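Local coordinates for protein Vv2_1132 (Vibrio vulnificus CMCP6, PDB 5Y9S) that probably regulates transcription as a tetrameric LysR-type factor, binding DNA through a helix-turn-helix domain and sensing a small effector through a periplasmic-binding-protein-like domain, at residues V104-H107 with T108-V111; K213-E216 with P217-T221; F230-L234 with S235-V239; H254-E257 with E258-Q262; R264-I267 with A268-Q272. One frame throughout, in Å; residues are numbered along the deposited sequence.

Contact 1: V104-H107 with T108-V111; sequences VCLH and TLAV
Cys105 and Ala110 meet at the tight end of this local contact, where strand 100-105 gives way to helix 107-112. Cys105 SG lies 3.8 Å from Ala110 CB; the thiol stands between its own backbone N and carbonyl carbon (chi1 57°), a position that aims the sulfur at the first helical turn. The methyl of Ala110 also sits low over the carbonyls that begin the helix, with CB 3.4 Å from His107 O. Its backbone N is shared between two of them. The principal hydrogen bond runs from Ala110 N to Leu106 O at 3.2 Å, with the donor in the carbonyl plane, while a weak one reaches His107 O at 3.1 Å.

The side formed by Leu106 and Leu109 is looser. The two barely brush, CD1 to CD1 being 4.5 Å apart, and Cys105 CB stays 4.4 Å from Leu109 CB. Leu106 is partly exposed. His107, its CB directed away from the turn, packs on Pro134 and on Val136 of the second subunit. Neighbours close the buried side: Phe155 of strand 153-157 packs on Cys105, and Val132 and Pro134 of strand 129-134 pack on Ala110. A small, apolar turn held by main-chain bonds, at this strand-to-helix junction in the effector-binding-type domain, is consistent with the close approach of the second subunit, whose Leu234 packs on Ala110 and Val111 and whose Ser237 OG is hydrogen-bonded to Ala110 O.

Contact 2: K213-E216 with P217-T221; sequences KVVE and PVLKT
The flat carboxylate of Glu216 leans forward along helix 210-220 to Leu219, its OE1 3.9 Å from Leu219 CB, while OE2 is hydrogen-bonded to the hydroxyl of Tyr202. The pyrrolidine ring of Pro217 puts CG 3.2 Å from Lys213 O. This helix is the crossover of the beta-alpha-beta unit made with strands 199-205 and 225-232, and the proline sits in its C-terminal part. Having no N-H, Pro217 cannot close the bond to the preceding turn, and the helix is kinked there.

Across the kink, two i to i+4 bonds persist. Leu219 N donates to Val215 O at 2.9 Å with the donor nearly on the line of the carbonyl, and Lys220 N donates to Glu216 O at 3.1 Å, tilted 25° from the carbonyl plane. On the buried side Val215 and Leu219 lie side by side and point the same way; CG1 of Val215, opposite its backbone N (chi1 165°), is the branch that meets Leu219. Tyr202 of strand 199-205 and Trp250 of strand 248-252 pack against both residues, so this pair joins the helix to the sheet. Ile277 packs on Val214, Val215 and Val218.

Glu216 gets its position from a bend at chi2 (-76°), which folds the acid across Leu219 rather than letting it extend outward. At the C-terminal end the hydroxyl of Thr221 makes a weak bond to Pro217 O. Between Val215 and Leu219 the tightest apolar approach is CG1 to CG, 3.6 Å.

Contact 3: F230-L234 with S235-V239; sequences FETTL and SESLV
From Phe230 to Leu234 the chain leaves strand 225-232, turns, and enters helix 235-243 running roughly antiparallel to the strand (153°), with Leu234 at the N-cap position. The carbonyl of Leu234 starts the helix by accepting twice: Leu238 N at 3.3 Å lies in the carbonyl plane, whereas Ser237 N at 2.9 Å comes from above it. Before the helix, Thr232 OG1 accepts from Leu234 N at 3.1 Å, an ST turn that fixes the bend.

Leu238 fills the angle between strand and helix. Its CG lies 3.6 Å from Thr232 CG2, and its CD2 approaches the Phe230 ring at the edge, in the ring plane, 3.9 Å from CE2. Placing the Thr232 hydroxyl opposite the backbone N (chi1 -175°) leaves the methyl to meet this leucine while the oxygen serves the turn. Ser237 CB adds a further contact at the same ring, again near its plane. Facing helix 107-112 and the second subunit, Glu236 bends at chi2, which brings OE1 3.7 Å from Leu234 CB.

Several polar ends look to the second subunit: Thr232 OG1 bonds to Val132 O, Ser237 OG to Ala110 O and Glu236 OE1 to His107 NE2, all of that chain, while Ser235 OG bonds to Tyr205 within its own. Residues 230-232 also pair in a parallel beta ladder with that subunit. The ST turn and the helix start form a strand-to-helix junction of the alpha/beta effector-binding-type domain, and the ladder places it at the interface with the second subunit of the tetramer.

Contact 4: H254-E257 with E258-Q262; sequences HVIE and EELAQ
Ile256 and Leu260 supply the apolar part of the contact, one turn apart at the start of helix 257-261. Their ends meet CD1 to CD1 at 3.6 Å, the two side chains crossing at a slant. For Ile256 this depends on CG1 standing between backbone N and carbonyl carbon (chi1 54°), a placement that leaves CG2 beside the N and sends the CD1 end to the leucine. Ile256 packs against Val183 and Val185 of strand 172-186, and Leu265 packs on it as well.

Main-chain hydrogen bonds make up the second group. Ile256, at the N-cap position, gives its carbonyl O to Leu260 N at 2.9 Å, a nearly straight bond that continues the carbonyl direction. The next one, from Ala261 N to Glu257 O, is 3.2 Å long and its donor is tilted 29° from the carbonyl plane. Both Leu260 CB and CG also rest on the Ile256 oxygen, at 3.5 Å and 3.6 Å.

The acidic side chains form the third. Glu259 bends back at its second torsion, so OE1 lies 3.3 Å from Ile256 CA. Glu257 extends outward instead, and its OE1 forms a salt bridge with Lys116. Glu258 makes a weak, long ion pair with Arg264 of the second subunit. Glu257 and Glu258 are exposed, while Glu259 folds against helix 235-243; Ile256 is buried and Leu260 partly exposed beside it. The whole is the first turn of a short surface helix whose opening i to i+4 bond starts at the N-cap residue, in the alpha/beta effector-binding-type domain.

Contact 5: R264-I267 with A268-Q272; sequences RLVI and AFEEQ
Glu270 folds back toward Ile267 because its CG sits beside its own backbone N (chi1 -49°) and the chain then bends at chi2 (78°). This brings OE2 to 2.9 Å from Ile267 O, with CG 3.4 Å from the same oxygen. As two acceptors they share no hydrogen while the acid is ionised; such closeness would probably disfavour that form and may raise the pKa. The contact thus rests on side chain against backbone.

At the joint, Ile267 CG2 lies 3.7 Å from Ala268 O. Phe269 has a left-handed backbone conformation (phi 59°), and its ring carries Ala268 CB over the centre of one face, 4.0 Å above the plane. The turn that follows is a type I beta turn from Phe269 to Gln272, closed by Gln272 N to Phe269 O at 2.7 Å. Trp275 meets the Phe269 ring edge-to-face.

The contact lies at the surface, at the end of the short strand 266-267, which pairs antiparallel with strand 172-186: Val266 bonds to Val186 and Ala268 to Pro184. Ile267 packs on Val183, and the loop then leads on to strand 277-286. Before the strand, Leu265 packs on Ala242 and Ile243 of helix 235-243 and on Glu259 of helix 257-261.

Overall arrangement
All five contacts are short junctions within the LysR substrate-binding-type domain, at helix starts, a proline kink or a strand end. Contacts 1 and 3 have centres 14 Å apart and touch through Thr108 and Glu236; both also face the second subunit, contact 1 meeting contact 3 of that subunit and the reverse. Contact 3 touches contact 4 through Val239, whose CG2 is 3.7 Å from Ile256 CG2. Contacts 4 and 5 are nearest by centre, 12 Å, joined by a probable hydrogen bond between Glu259 O and Arg264 N at 3.1 Å. Contact 2 stands apart: its nearest atoms lie about 8 Å from contacts 3 and 5, although helix 210-220 precedes strand 225-232 in sequence.

Contact 1: V104-H107 with T108-V111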
loop_
_atom_site.group_PDB
_atom_site.type_symbol
_atom_site.label_atom_id
_atom_site.label_comp_id
_atom_site.label_asym_id
_atom_site.label_seq_id
_atom_site.Cartn_x
_atom_site.Cartn_y
_atom_site.Cartn_z
ATOM N N VAL D 104 -19.482 -15.421 19.918
ATOM C CA VAL D 104 -18.035 -15.275 19.820
ATOM C C VAL D 104 -17.419 -15.888 21.072
ATOM O O VAL D 104 -18.007 -15.811 22.158
ATOM C CB VAL D 104 -17.622 -13.793 19.675
ATOM C CG1 VAL D 104 -18.083 -12.992 20.880
ATOM C CG2 VAL D 104 -16.129 -13.658 19.539
ATOM N N CYS D 105 -16.250 -16.505 20.919
ATOM C CA CYS D 105 -15.537 -17.115 22.038
ATOM C C CYS D 105 -14.153 -17.530 21.570
ATOM O O CYS D 105 -13.806 -17.414 20.391
ATOM C CB CYS D 105 -16.267 -18.333 22.589
ATOM S SG CYS D 105 -16.552 -19.588 21.315
ATOM N N LEU D 106 -13.376 -18.038 22.517
ATOM C CA LEU D 106 -12.075 -18.590 22.197
ATOM C C LEU D 106 -12.245 -19.909 21.457
ATOM O O LEU D 106 -13.288 -20.570 21.550
ATOM C CB LEU D 106 -11.250 -18.798 23.467
ATOM C CG LEU D 106 -10.850 -17.497 24.163
ATOM C CD1 LEU D 106 -11.946 -17.020 25.157
ATOM C CD2 LEU D 106 -9.489 -17.658 24.824
ATOM N N HIS D 107 -11.186 -20.295 20.732
ATOM C CA HIS D 107 -11.218 -21.509 19.919
ATOM C C HIS D 107 -11.548 -22.737 20.753
ATOM O O HIS D 107 -12.343 -23.587 20.328
ATOM C CB HIS D 107 -9.875 -21.718 19.224
ATOM C CG HIS D 107 -9.697 -20.892 17.992
ATOM N ND1 HIS D 107 -9.573 -19.522 18.026
ATOM C CD2 HIS D 107 -9.624 -21.246 16.687
ATOM C CE1 HIS D 107 -9.423 -19.065 16.795
ATOM N NE2 HIS D 107 -9.450 -20.093 15.963
ATOM N N THR D 108 -10.930 -22.860 21.932
ATOM C CA THR D 108 -11.113 -24.065 22.735
ATOM C C THR D 108 -12.571 -24.222 23.137
ATOM O O THR D 108 -13.168 -25.287 22.950
ATOM C CB THR D 108 -10.213 -24.023 23.971
ATOM O OG1 THR D 108 -10.550 -22.882 24.772
ATOM C CG2 THR D 108 -8.756 -23.905 23.558
ATOM N N LEU D 109 -13.169 -23.150 23.660
ATOM C CA LEU D 109 -14.548 -23.230 24.123
ATOM C C LEU D 109 -15.489 -23.591 22.991
ATOM O O LEU D 109 -16.529 -24.217 23.222
ATOM C CB LEU D 109 -14.957 -21.902 24.759
ATOM C CG LEU D 109 -14.241 -21.493 26.050
ATOM C CD1 LEU D 109 -14.803 -20.182 26.564
ATOM C CD2 LEU D 109 -14.390 -22.594 27.093
ATOM N N ALA D 110 -15.124 -23.237 21.756
ATOM C CA ALA D 110 -16.013 -23.457 20.623
ATOM C C ALA D 110 -16.208 -24.934 20.276
ATOM O O ALA D 110 -17.171 -25.256 19.572
ATOM C CB ALA D 110 -15.489 -22.701 19.401
ATOM N N VAL D 111 -15.333 -25.841 20.729
ATOM C CA VAL D 111 -15.447 -27.239 20.337
ATOM C C VAL D 111 -15.903 -28.140 21.480
ATOM O O VAL D 111 -16.608 -29.123 21.227
ATOM C CB VAL D 111 -14.141 -27.778 19.703
ATOM C CG1 VAL D 111 -13.559 -26.778 18.728
ATOM C CG2 VAL D 111 -13.108 -28.144 20.751
#

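Contact 2: K213-E216 with P217-T221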
loop_
_atom_site.group_PDB
_atom_site.type_symbol
_atom_site.label_atom_id
_atom_site.label_comp_id
_atom_site.label_asym_id
_atom_site.label_seq_id
_atom_site.Cartn_x
_atom_site.Cartn_y
_atom_site.Cartn_z
ATOM N N LYS D 213 -2.242 -18.189 32.687
ATOM C CA LYS D 213 -2.265 -17.215 33.762
ATOM C C LYS D 213 -2.993 -17.736 34.986
ATOM O O LYS D 213 -2.858 -17.152 36.065
ATOM C CB LYS D 213 -2.910 -15.929 33.254
ATOM C CG LYS D 213 -2.205 -15.380 32.019
ATOM C CD LYS D 213 -3.102 -14.437 31.247
ATOM C CE LYS D 213 -2.332 -13.798 30.117
ATOM N NZ LYS D 213 -0.892 -13.698 30.479
ATOM N N VAL D 214 -3.742 -18.829 34.844
ATOM C CA VAL D 214 -4.463 -19.447 35.952
ATOM C C VAL D 214 -3.660 -20.628 36.493
ATOM O O VAL D 214 -3.612 -20.868 37.707
ATOM C CB VAL D 214 -5.872 -19.865 35.491
ATOM C CG1 VAL D 214 -6.398 -21.043 36.269
ATOM C CG2 VAL D 214 -6.794 -18.715 35.667
ATOM N N VAL D 215 -2.989 -21.347 35.602
ATOM C CA VAL D 215 -2.309 -22.576 35.987
ATOM C C VAL D 215 -0.926 -22.294 36.550
ATOM O O VAL D 215 -0.541 -22.845 37.586
ATOM C CB VAL D 215 -2.257 -23.539 34.780
ATOM C CG1 VAL D 215 -1.248 -24.649 35.028
ATOM C CG2 VAL D 215 -3.639 -24.109 34.511
ATOM N N GLU D 216 -0.157 -21.434 35.901
ATOM C CA GLU D 216 1.243 -21.303 36.296
ATOM C C GLU D 216 1.429 -20.674 37.676
ATOM O O GLU D 216 2.371 -21.051 38.391
ATOM C CB GLU D 216 2.023 -20.522 35.239
ATOM C CG GLU D 216 2.158 -21.298 33.931
ATOM C CD GLU D 216 3.190 -22.409 33.998
ATOM O OE1 GLU D 216 3.754 -22.655 35.090
ATOM O OE2 GLU D 216 3.444 -23.040 32.951
ATOM N N PRO D 217 0.578 -19.728 38.098
ATOM C CA PRO D 217 0.674 -19.278 39.499
ATOM C C PRO D 217 0.578 -20.427 40.488
ATOM O O PRO D 217 1.425 -20.542 41.385
ATOM C CB PRO D 217 -0.497 -18.297 39.625
ATOM C CG PRO D 217 -0.645 -17.733 38.267
ATOM C CD PRO D 217 -0.348 -18.874 37.325
ATOM N N VAL D 218 -0.416 -21.308 40.333
ATOM C CA VAL D 218 -0.519 -22.444 41.247
ATOM C C VAL D 218 0.635 -23.422 41.044
ATOM O O VAL D 218 1.102 -24.043 42.002
ATOM C CB VAL D 218 -1.876 -23.149 41.087
ATOM C CG1 VAL D 218 -1.977 -24.311 42.061
ATOM C CG2 VAL D 218 -3.018 -22.177 41.304
ATOM N N LEU D 219 1.130 -23.570 39.813
ATOM C CA LEU D 219 2.153 -24.581 39.567
ATOM C C LEU D 219 3.480 -24.244 40.239
ATOM O O LEU D 219 4.241 -25.157 40.588
ATOM C CB LEU D 219 2.361 -24.773 38.073
ATOM C CG LEU D 219 1.288 -25.600 37.371
ATOM C CD1 LEU D 219 1.882 -26.247 36.127
ATOM C CD2 LEU D 219 0.671 -26.641 38.299
ATOM N N LYS D 220 3.784 -22.959 40.427
ATOM C CA LYS D 220 5.019 -22.599 41.121
ATOM C C LYS D 220 4.978 -22.964 42.606
ATOM O O LYS D 220 6.035 -23.174 43.208
ATOM C CB LYS D 220 5.306 -21.106 40.939
ATOM C CG LYS D 220 4.656 -20.205 41.994
ATOM C CD LYS D 220 4.225 -18.854 41.408
ATOM C CE LYS D 220 5.425 -17.987 41.047
ATOM N NZ LYS D 220 5.031 -16.594 40.698
ATOM N N THR D 221 3.783 -23.080 43.192
ATOM C CA THR D 221 3.578 -23.390 44.605
ATOM C C THR D 221 3.643 -24.891 44.867
ATOM O O THR D 221 3.007 -25.389 45.804
ATOM C CB THR D 221 2.212 -22.854 45.063
ATOM O OG1 THR D 221 1.952 -21.598 44.428
ATOM C CG2 THR D 221 2.145 -22.662 46.584
#

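Contact 3: F230-L234 with S235-V239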
loop_
_atom_site.group_PDB
_atom_site.type_symbol
_atom_site.label_atom_id
_atom_site.label_comp_id
_atom_site.label_asym_id
_atom_site.label_seq_id
_atom_site.Cartn_x
_atom_site.Cartn_y
_atom_site.Cartn_z
ATOM N N PHE D 230 6.215 -29.619 25.797
ATOM C CA PHE D 230 5.268 -29.337 24.724
ATOM C C PHE D 230 4.356 -28.190 25.159
ATOM O O PHE D 230 3.991 -28.098 26.336
ATOM C CB PHE D 230 4.476 -30.616 24.380
ATOM C CG PHE D 230 3.281 -30.390 23.511
ATOM C CD1 PHE D 230 3.372 -30.529 22.134
ATOM C CD2 PHE D 230 2.045 -30.096 24.074
ATOM C CE1 PHE D 230 2.239 -30.333 21.318
ATOM C CE2 PHE D 230 0.927 -29.886 23.273
ATOM C CZ PHE D 230 1.026 -30.019 21.886
ATOM N N GLU D 231 4.002 -27.325 24.204
ATOM C CA GLU D 231 3.364 -26.036 24.447
ATOM C C GLU D 231 2.232 -25.841 23.445
ATOM O O GLU D 231 2.407 -26.149 22.264
ATOM C CB GLU D 231 4.414 -24.915 24.291
ATOM C CG GLU D 231 4.132 -23.576 24.956
ATOM C CD GLU D 231 4.857 -22.451 24.254
ATOM O OE1 GLU D 231 6.071 -22.594 24.014
ATOM O OE2 GLU D 231 4.213 -21.445 23.912
ATOM N N THR D 232 1.089 -25.297 23.876
ATOM C CA THR D 232 0.012 -25.051 22.914
ATOM C C THR D 232 -1.010 -24.080 23.496
ATOM O O THR D 232 -1.078 -23.867 24.706
ATOM C CB THR D 232 -0.705 -26.341 22.507
ATOM O OG1 THR D 232 -1.665 -26.052 21.490
ATOM C CG2 THR D 232 -1.452 -26.912 23.689
ATOM N N THR D 233 -1.838 -23.522 22.614
ATOM C CA THR D 233 -2.984 -22.746 23.066
ATOM C C THR D 233 -4.236 -23.608 23.210
ATOM O O THR D 233 -5.246 -23.127 23.732
ATOM C CB THR D 233 -3.271 -21.593 22.104
ATOM O OG1 THR D 233 -3.332 -22.105 20.752
ATOM C CG2 THR D 233 -2.174 -20.495 22.202
ATOM N N LEU D 234 -4.195 -24.858 22.762
ATOM C CA LEU D 234 -5.400 -25.658 22.534
ATOM C C LEU D 234 -5.470 -26.767 23.568
ATOM O O LEU D 234 -4.692 -27.728 23.509
ATOM C CB LEU D 234 -5.411 -26.227 21.116
ATOM C CG LEU D 234 -5.291 -25.144 20.044
ATOM C CD1 LEU D 234 -5.137 -25.733 18.679
ATOM C CD2 LEU D 234 -6.508 -24.209 20.092
ATOM N N SER D 235 -6.416 -26.630 24.504
ATOM C CA SER D 235 -6.675 -27.681 25.485
ATOM C C SER D 235 -6.770 -29.043 24.821
ATOM O O SER D 235 -6.192 -30.027 25.301
ATOM C CB SER D 235 -7.963 -27.370 26.256
ATOM O OG SER D 235 -7.670 -26.509 27.339
ATOM N N GLU D 236 -7.463 -29.107 23.686
ATOM C CA GLU D 236 -7.713 -30.376 23.020
ATOM C C GLU D 236 -6.431 -31.029 22.533
ATOM O O GLU D 236 -6.394 -32.253 22.380
ATOM C CB GLU D 236 -8.688 -30.171 21.856
ATOM C CG GLU D 236 -9.811 -29.136 22.151
ATOM C CD GLU D 236 -9.342 -27.673 22.043
ATOM O OE1 GLU D 236 -8.967 -27.232 20.948
ATOM O OE2 GLU D 236 -9.304 -26.976 23.078
ATOM N N SER D 237 -5.380 -30.245 22.298
ATOM C CA SER D 237 -4.092 -30.813 21.903
ATOM C C SER D 237 -3.372 -31.395 23.104
ATOM O O SER D 237 -2.777 -32.473 23.004
ATOM C CB SER D 237 -3.201 -29.754 21.250
ATOM O OG SER D 237 -3.562 -29.585 19.911
ATOM N N LEU D 238 -3.390 -30.672 24.231
ATOM C CA LEU D 238 -2.846 -31.235 25.450
ATOM C C LEU D 238 -3.452 -32.603 25.705
ATOM O O LEU D 238 -2.731 -33.570 25.989
ATOM C CB LEU D 238 -3.109 -30.308 26.633
ATOM C CG LEU D 238 -2.410 -28.965 26.501
ATOM C CD1 LEU D 238 -2.959 -28.039 27.557
ATOM C CD2 LEU D 238 -0.900 -29.094 26.607
ATOM N N VAL D 239 -4.774 -32.712 25.532
ATOM C CA VAL D 239 -5.469 -33.959 25.832
ATOM C C VAL D 239 -4.957 -35.092 24.941
ATOM O O VAL D 239 -4.640 -36.179 25.430
ATOM C CB VAL D 239 -6.991 -33.761 25.709
ATOM C CG1 VAL D 239 -7.708 -35.123 25.612
ATOM C CG2 VAL D 239 -7.490 -32.960 26.912
#

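Contact 4: H254-E257 with E258-Q262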
loop_
_atom_site.group_PDB
_atom_site.type_symbol
_atom_site.label_atom_id
_atom_site.label_comp_id
_atom_site.label_asym_id
_atom_site.label_seq_id
_atom_site.Cartn_x
_atom_site.Cartn_y
_atom_site.Cartn_z
ATOM N N HIS D 254 -14.170 -30.006 31.849
ATOM C CA HIS D 254 -15.180 -30.186 30.808
ATOM C C HIS D 254 -14.590 -30.673 29.486
ATOM O O HIS D 254 -15.339 -31.135 28.613
ATOM C CB HIS D 254 -15.969 -28.887 30.587
ATOM C CG HIS D 254 -15.266 -27.883 29.732
ATOM N ND1 HIS D 254 -14.473 -26.883 30.252
ATOM C CD2 HIS D 254 -15.238 -27.727 28.388
ATOM C CE1 HIS D 254 -13.990 -26.148 29.262
ATOM N NE2 HIS D 254 -14.434 -26.644 28.120
ATOM N N VAL D 255 -13.266 -30.603 29.330
ATOM C CA VAL D 255 -12.625 -31.063 28.103
ATOM C C VAL D 255 -12.341 -32.560 28.117
ATOM O O VAL D 255 -12.125 -33.145 27.048
ATOM C CB VAL D 255 -11.348 -30.226 27.871
ATOM C CG1 VAL D 255 -10.550 -30.731 26.704
ATOM C CG2 VAL D 255 -11.729 -28.771 27.634
ATOM N N ILE D 256 -12.410 -33.220 29.278
ATOM C CA ILE D 256 -11.978 -34.606 29.401
ATOM C C ILE D 256 -13.094 -35.527 29.882
ATOM O O ILE D 256 -12.816 -36.641 30.330
ATOM C CB ILE D 256 -10.762 -34.723 30.338
ATOM C CG1 ILE D 256 -11.093 -34.059 31.670
ATOM C CG2 ILE D 256 -9.564 -34.066 29.727
ATOM C CD1 ILE D 256 -10.090 -34.326 32.787
ATOM N N GLU D 257 -14.347 -35.076 29.830
ATOM C CA GLU D 257 -15.443 -35.875 30.377
ATOM C C GLU D 257 -15.463 -37.268 29.767
ATOM O O GLU D 257 -15.597 -38.264 30.485
ATOM C CB GLU D 257 -16.777 -35.164 30.141
ATOM C CG GLU D 257 -17.949 -35.722 30.946
ATOM C CD GLU D 257 -19.306 -35.168 30.494
ATOM O OE1 GLU D 257 -19.357 -34.033 29.969
ATOM O OE2 GLU D 257 -20.324 -35.873 30.662
ATOM N N GLU D 258 -15.285 -37.355 28.445
ATOM C CA GLU D 258 -15.324 -38.633 27.742
ATOM C C GLU D 258 -14.049 -39.444 27.945
ATOM O O GLU D 258 -14.116 -40.671 28.065
ATOM C CB GLU D 258 -15.564 -38.401 26.254
ATOM C CG GLU D 258 -15.785 -39.670 25.452
ATOM C CD GLU D 258 -16.335 -39.377 24.068
ATOM O OE1 GLU D 258 -15.539 -39.310 23.099
ATOM O OE2 GLU D 258 -17.566 -39.194 23.958
ATOM N N GLU D 259 -12.878 -38.791 27.968
ATOM C CA GLU D 259 -11.639 -39.521 28.236
ATOM C C GLU D 259 -11.656 -40.160 29.624
ATOM O O GLU D 259 -11.206 -41.299 29.792
ATOM C CB GLU D 259 -10.426 -38.604 28.089
ATOM C CG GLU D 259 -10.078 -38.214 26.644
ATOM C CD GLU D 259 -11.004 -37.127 26.082
ATOM O OE1 GLU D 259 -11.939 -36.711 26.808
ATOM O OE2 GLU D 259 -10.805 -36.698 24.915
ATOM N N LEU D 260 -12.172 -39.449 30.633
ATOM C CA LEU D 260 -12.232 -40.027 31.975
ATOM C C LEU D 260 -13.209 -41.192 32.025
ATOM O O LEU D 260 -12.979 -42.168 32.747
ATOM C CB LEU D 260 -12.626 -38.960 33.005
ATOM C CG LEU D 260 -11.568 -37.931 33.426
ATOM C CD1 LEU D 260 -12.135 -36.867 34.344
ATOM C CD2 LEU D 260 -10.425 -38.649 34.109
ATOM N N ALA D 261 -14.298 -41.111 31.265
ATOM C CA ALA D 261 -15.244 -42.214 31.227
ATOM C C ALA D 261 -14.671 -43.410 30.477
ATOM O O ALA D 261 -14.934 -44.562 30.846
ATOM C CB ALA D 261 -16.549 -41.746 30.590
ATOM N N GLN D 262 -13.872 -43.168 29.443
ATOM C CA GLN D 262 -13.263 -44.273 28.721
ATOM C C GLN D 262 -11.999 -44.806 29.399
ATOM O O GLN D 262 -11.385 -45.742 28.875
ATOM C CB GLN D 262 -12.952 -43.845 27.279
ATOM C CG GLN D 262 -14.156 -43.845 26.337
ATOM C CD GLN D 262 -14.546 -45.251 25.840
ATOM O OE1 GLN D 262 -14.382 -46.258 26.545
ATOM N NE2 GLN D 262 -15.071 -45.313 24.619
#

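Contact 5: R264-I267 with A268-Q272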
loop_
_atom_site.group_PDB
_atom_site.type_symbol
_atom_site.label_atom_id
_atom_site.label_comp_id
_atom_site.label_asym_id
_atom_site.label_seq_id
_atom_site.Cartn_x
_atom_site.Cartn_y
_atom_site.Cartn_z
ATOM N N ARG D 264 -9.134 -43.576 29.498
ATOM C CA ARG D 264 -7.930 -43.264 28.752
ATOM C C ARG D 264 -7.112 -42.161 29.412
ATOM O O ARG D 264 -5.988 -41.889 28.975
ATOM C CB ARG D 264 -8.294 -42.886 27.308
ATOM C CG ARG D 264 -8.702 -44.097 26.462
ATOM C CD ARG D 264 -8.877 -43.729 25.013
ATOM N NE ARG D 264 -9.920 -42.724 24.858
ATOM C CZ ARG D 264 -9.950 -41.831 23.872
ATOM N NH1 ARG D 264 -8.988 -41.832 22.952
ATOM N NH2 ARG D 264 -10.934 -40.936 23.807
ATOM N N LEU D 265 -7.637 -41.542 30.465
ATOM C CA LEU D 265 -6.901 -40.570 31.257
ATOM C C LEU D 265 -7.345 -40.727 32.693
ATOM O O LEU D 265 -8.496 -41.073 32.961
ATOM C CB LEU D 265 -7.156 -39.125 30.809
ATOM C CG LEU D 265 -6.492 -38.650 29.529
ATOM C CD1 LEU D 265 -7.111 -37.346 29.092
ATOM C CD2 LEU D 265 -4.971 -38.509 29.746
ATOM N N VAL D 266 -6.424 -40.480 33.611
ATOM C CA VAL D 266 -6.728 -40.487 35.031
ATOM C C VAL D 266 -6.259 -39.170 35.629
ATOM O O VAL D 266 -5.205 -38.637 35.243
ATOM C CB VAL D 266 -6.057 -41.676 35.761
ATOM C CG1 VAL D 266 -6.646 -41.837 37.150
ATOM C CG2 VAL D 266 -6.243 -42.984 34.992
ATOM N N ILE D 267 -7.040 -38.646 36.573
ATOM C CA ILE D 267 -6.595 -37.504 37.349
ATOM C C ILE D 267 -5.387 -37.927 38.176
ATOM O O ILE D 267 -5.379 -39.006 38.778
ATOM C CB ILE D 267 -7.734 -36.979 38.235
ATOM C CG1 ILE D 267 -8.834 -36.367 37.367
ATOM C CG2 ILE D 267 -7.209 -35.972 39.249
ATOM C CD1 ILE D 267 -10.147 -36.204 38.090
ATOM N N ALA D 268 -4.336 -37.116 38.153
ATOM C CA ALA D 268 -3.133 -37.387 38.931
ATOM C C ALA D 268 -3.182 -36.627 40.252
ATOM O O ALA D 268 -3.748 -35.536 40.341
ATOM C CB ALA D 268 -1.868 -37.002 38.153
ATOM N N PHE D 269 -2.581 -37.214 41.280
ATOM C CA PHE D 269 -2.532 -36.598 42.609
ATOM C C PHE D 269 -3.928 -36.343 43.170
ATOM O O PHE D 269 -4.165 -35.353 43.863
ATOM C CB PHE D 269 -1.709 -35.311 42.588
ATOM C CG PHE D 269 -0.471 -35.392 41.734
ATOM C CD1 PHE D 269 0.413 -36.460 41.862
ATOM C CD2 PHE D 269 -0.184 -34.402 40.810
ATOM C CE1 PHE D 269 1.557 -36.534 41.095
ATOM C CE2 PHE D 269 0.973 -34.466 40.031
ATOM C CZ PHE D 269 1.842 -35.531 40.179
ATOM N N GLU D 270 -4.843 -37.255 42.854
ATOM C CA GLU D 270 -6.192 -37.353 43.397
ATOM C C GLU D 270 -6.254 -36.888 44.838
ATOM O O GLU D 270 -7.198 -36.200 45.236
ATOM C CB GLU D 270 -6.683 -38.806 43.323
ATOM C CG GLU D 270 -6.504 -39.491 41.956
ATOM C CD GLU D 270 -5.068 -39.978 41.672
ATOM O OE1 GLU D 270 -4.097 -39.368 42.183
ATOM O OE2 GLU D 270 -4.913 -40.963 40.911
ATOM N N GLU D 271 -5.248 -37.276 45.621
ATOM C CA GLU D 271 -5.239 -36.959 47.043
ATOM C C GLU D 271 -5.230 -35.448 47.276
ATOM O O GLU D 271 -5.893 -34.952 48.196
ATOM C CB GLU D 271 -4.040 -37.648 47.714
ATOM C CG GLU D 271 -2.642 -37.226 47.184
ATOM C CD GLU D 271 -2.093 -38.079 46.021
ATOM O OE1 GLU D 271 -2.817 -38.963 45.507
ATOM O OE2 GLU D 271 -0.928 -37.845 45.609
ATOM N N GLN D 272 -4.526 -34.694 46.421
ATOM C CA GLN D 272 -4.271 -33.270 46.655
ATOM C C GLN D 272 -5.266 -32.408 45.875
ATOM O O GLN D 272 -4.978 -31.886 44.794
ATOM C CB GLN D 272 -2.830 -32.941 46.300
ATOM C CG GLN D 272 -1.857 -33.310 47.400
ATOM C CD GLN D 272 -0.843 -34.323 46.939
ATOM O OE1 GLN D 272 -0.517 -34.390 45.756
ATOM N NE2 GLN D 272 -0.335 -35.120 47.869
#